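Local coordinates for protein pantothenate kinase (Coxiella burnetii, PDB 3TQC) that phosphorylates pantothenate with ATP to give 4'-phosphopantothenate and ADP, the first step of coenzyme A biosynthesis, at residues Leu17-Arg21 / Gln22-Asn26. Residues are numbered along the deposited sequence; the frame is centred on the assembly and turned at random.
Sequences LQFNR and QQWGN
Asn20 and Gln23 form a capping box where strand 16-20, outermost in the mixed sheet within this chain, turns straight into the short helix 21-25. Asn20 suits the N-cap because its short side chain reaches forward to the first turn, whose amide N-H has no earlier helical carbonyl to bond to. Its CG sits between the backbone N and the carbonyl carbon (chi1 63°). OD1 accepts from Gln23 N at 2.7 Å, the donor almost in line with the side-chain C=O of Asn20. In return Gln23, long enough to fold back, brings OE1 to Asn20 N at 2.9 Å, the donor tilted from the carbonyl plane. The two amides thereby lie stacked, their planes 23° apart. Backbone bonds then start the helix, Trp24 N to Asn20 O and Gly25 N to Arg21 O.

Beside this polar cap, the buried aromatic pair is T-shaped: Trp24 turns an edge of its six-membered ring to a face of Phe19, planes at 88°. The broad indole also reaches helix 52-84, giving its NE1 hydrogen to Ile58 O, while Lys86 of the second subunit makes a cation-pi contact with Phe19. Arg21 is long enough for salt bridges with Glu57 and Glu54. The rings approach nearest at Trp24 CE3 and Phe19 CG, 3.8 Å.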
ATOM      1  N   LEU B  17      -8.615  -6.282  13.947  1.00 20.02           N
ATOM      2  CA  LEU B  17      -9.755  -6.320  14.848  1.00 20.60           C
ATOM      3  C   LEU B  17     -10.787  -7.172  14.153  1.00 20.83           C
ATOM      4  O   LEU B  17     -10.987  -7.054  12.953  1.00 19.67           O
ATOM      5  CB  LEU B  17     -10.375  -4.933  15.075  1.00 19.81           C
ATOM      6  CG  LEU B  17      -9.527  -3.853  15.715  1.00 20.19           C
ATOM      7  CD1 LEU B  17     -10.340  -2.554  15.822  1.00 18.52           C
ATOM      8  CD2 LEU B  17      -8.981  -4.305  17.073  1.00 19.71           C
ATOM      9  N   GLN B  18     -11.454  -8.004  14.935  1.00 22.58           N
ATOM     10  CA  GLN B  18     -12.447  -8.924  14.433  1.00 23.20           C
ATOM     11  C   GLN B  18     -13.758  -8.648  15.126  1.00 23.16           C
ATOM     12  O   GLN B  18     -13.761  -8.404  16.313  1.00 23.39           O
ATOM     13  CB  GLN B  18     -11.981 -10.355  14.694  1.00 24.35           C
ATOM     14  CG  GLN B  18     -11.041 -10.801  13.596  1.00 26.70           C
ATOM     15  CD  GLN B  18     -10.196 -11.982  13.963  1.00 28.62           C
ATOM     16  OE1 GLN B  18     -10.712 -13.019  14.333  1.00 28.30           O
ATOM     17  NE2 GLN B  18      -8.871 -11.828  13.847  1.00 32.15           N
ATOM     18  N   PHE B  19     -14.850  -8.677  14.361  1.00 22.77           N
ATOM     19  CA  PHE B  19     -16.210  -8.496  14.888  1.00 23.65           C
ATOM     20  C   PHE B  19     -17.147  -9.542  14.310  1.00 24.15           C
ATOM     21  O   PHE B  19     -17.233  -9.684  13.099  1.00 23.90           O
ATOM     22  CB  PHE B  19     -16.801  -7.139  14.470  1.00 22.86           C
ATOM     23  CG  PHE B  19     -15.941  -5.961  14.769  1.00 21.26           C
ATOM     24  CD1 PHE B  19     -16.207  -5.159  15.870  1.00 22.71           C
ATOM     25  CD2 PHE B  19     -14.909  -5.606  13.919  1.00 20.21           C
ATOM     26  CE1 PHE B  19     -15.424  -4.023  16.131  1.00 21.98           C
ATOM     27  CE2 PHE B  19     -14.115  -4.480  14.176  1.00 19.75           C
ATOM     28  CZ  PHE B  19     -14.362  -3.699  15.283  1.00 19.85           C
ATOM     29  N   ASN B  20     -17.868 -10.261  15.146  1.00 25.96           N
ATOM     30  CA  ASN B  20     -19.053 -10.954  14.660  1.00 27.20           C
ATOM     31  C   ASN B  20     -20.179  -9.909  14.575  1.00 28.20           C
ATOM     32  O   ASN B  20     -19.971  -8.725  14.863  1.00 27.69           O
ATOM     33  CB  ASN B  20     -19.427 -12.124  15.563  1.00 28.45           C
ATOM     34  CG  ASN B  20     -19.808 -11.689  16.971  1.00 29.57           C
ATOM     35  OD1 ASN B  20     -20.204 -10.544  17.201  1.00 27.53           O
ATOM     36  ND2 ASN B  20     -19.681 -12.607  17.921  1.00 31.05           N
ATOM     37  N   ARG B  21     -21.367 -10.337  14.194  1.00 30.08           N
ATOM     38  CA  ARG B  21     -22.465  -9.403  14.016  1.00 31.36           C
ATOM     39  C   ARG B  21     -22.843  -8.662  15.305  1.00 32.89           C
ATOM     40  O   ARG B  21     -23.089  -7.457  15.275  1.00 32.35           O
ATOM     41  CB  ARG B  21     -23.688 -10.116  13.441  1.00 32.28           C
ATOM     42  CG  ARG B  21     -24.261  -9.341  12.289  1.00 33.30           C
ATOM     43  CD  ARG B  21     -25.596  -9.864  11.901  1.00 36.50           C
ATOM     44  NE  ARG B  21     -26.448  -8.771  11.440  1.00 37.73           N
ATOM     45  CZ  ARG B  21     -26.476  -8.280  10.208  1.00 35.86           C
ATOM     46  NH1 ARG B  21     -25.687  -8.765   9.252  1.00 33.29           N
ATOM     47  NH2 ARG B  21     -27.322  -7.292   9.935  1.00 37.60           N
ATOM     48  N   GLN B  22     -22.893  -9.378  16.425  1.00 35.03           N
ATOM     49  CA  GLN B  22     -23.192  -8.748  17.723  1.00 37.10           C
ATOM     50  C   GLN B  22     -22.167  -7.656  18.009  1.00 36.19           C
ATOM     51  O   GLN B  22     -22.515  -6.533  18.394  1.00 36.84           O
ATOM     52  CB  GLN B  22     -23.199  -9.783  18.864  1.00 38.86           C
ATOM     53  CG  GLN B  22     -23.837  -9.311  20.180  1.00 42.63           C
ATOM     54  CD  GLN B  22     -22.918  -8.438  21.063  1.00 46.52           C
ATOM     55  OE1 GLN B  22     -21.694  -8.652  21.144  1.00 48.26           O
ATOM     56  NE2 GLN B  22     -23.515  -7.458  21.741  1.00 47.16           N
ATOM     57  N   GLN B  23     -20.901  -7.985  17.814  1.00 35.42           N
ATOM     58  CA  GLN B  23     -19.833  -7.058  18.156  1.00 34.90           C
ATOM     59  C   GLN B  23     -19.912  -5.820  17.276  1.00 34.26           C
ATOM     60  O   GLN B  23     -19.771  -4.709  17.759  1.00 33.92           O
ATOM     61  CB  GLN B  23     -18.476  -7.744  18.037  1.00 34.06           C
ATOM     62  CG  GLN B  23     -18.084  -8.509  19.284  1.00 34.41           C
ATOM     63  CD  GLN B  23     -17.121  -9.645  19.006  1.00 33.34           C
ATOM     64  OE1 GLN B  23     -16.811  -9.948  17.852  1.00 30.10           O
ATOM     65  NE2 GLN B  23     -16.657 -10.298  20.070  1.00 32.90           N
ATOM     66  N   TRP B  24     -20.171  -6.018  15.989  1.00 34.21           N
ATOM     67  CA  TRP B  24     -20.328  -4.897  15.069  1.00 34.01           C
ATOM     68  C   TRP B  24     -21.479  -3.971  15.480  1.00 35.87           C
ATOM     69  O   TRP B  24     -21.377  -2.751  15.315  1.00 35.52           O
ATOM     70  CB  TRP B  24     -20.538  -5.396  13.637  1.00 33.02           C
ATOM     71  CG  TRP B  24     -20.492  -4.297  12.646  1.00 31.54           C
ATOM     72  CD1 TRP B  24     -21.547  -3.734  11.997  1.00 30.64           C
ATOM     73  CD2 TRP B  24     -19.326  -3.583  12.218  1.00 29.78           C
ATOM     74  NE1 TRP B  24     -21.106  -2.732  11.172  1.00 30.86           N
ATOM     75  CE2 TRP B  24     -19.749  -2.607  11.305  1.00 28.97           C
ATOM     76  CE3 TRP B  24     -17.970  -3.665  12.536  1.00 29.42           C
ATOM     77  CZ2 TRP B  24     -18.868  -1.731  10.696  1.00 28.63           C
ATOM     78  CZ3 TRP B  24     -17.094  -2.804  11.923  1.00 28.55           C
ATOM     79  CH2 TRP B  24     -17.541  -1.849  11.011  1.00 28.22           C
ATOM     80  N   GLY B  25     -22.560  -4.559  15.998  1.00 38.24           N
ATOM     81  CA  GLY B  25     -23.712  -3.805  16.515  1.00 40.58           C
ATOM     82  C   GLY B  25     -23.511  -3.142  17.869  1.00 42.57           C
ATOM     83  O   GLY B  25     -24.328  -2.321  18.282  1.00 43.82           O
ATOM     84  N   ASN B  26     -22.420  -3.493  18.555  1.00 43.53           N
ATOM     85  CA  ASN B  26     -22.023  -2.858  19.816  1.00 45.41           C
ATOM     86  C   ASN B  26     -21.289  -1.500  19.642  1.00 44.97           C
ATOM     87  O   ASN B  26     -20.788  -0.934  20.623  1.00 45.59           O
ATOM     88  CB  ASN B  26     -21.142  -3.846  20.598  1.00 46.13           C
ATOM     89  CG  ASN B  26     -20.933  -3.445  22.036  1.00 48.81           C
ATOM     90  OD1 ASN B  26     -21.800  -3.651  22.889  1.00 52.71           O
ATOM     91  ND2 ASN B  26     -19.760  -2.892  22.324  1.00 50.13           N
TER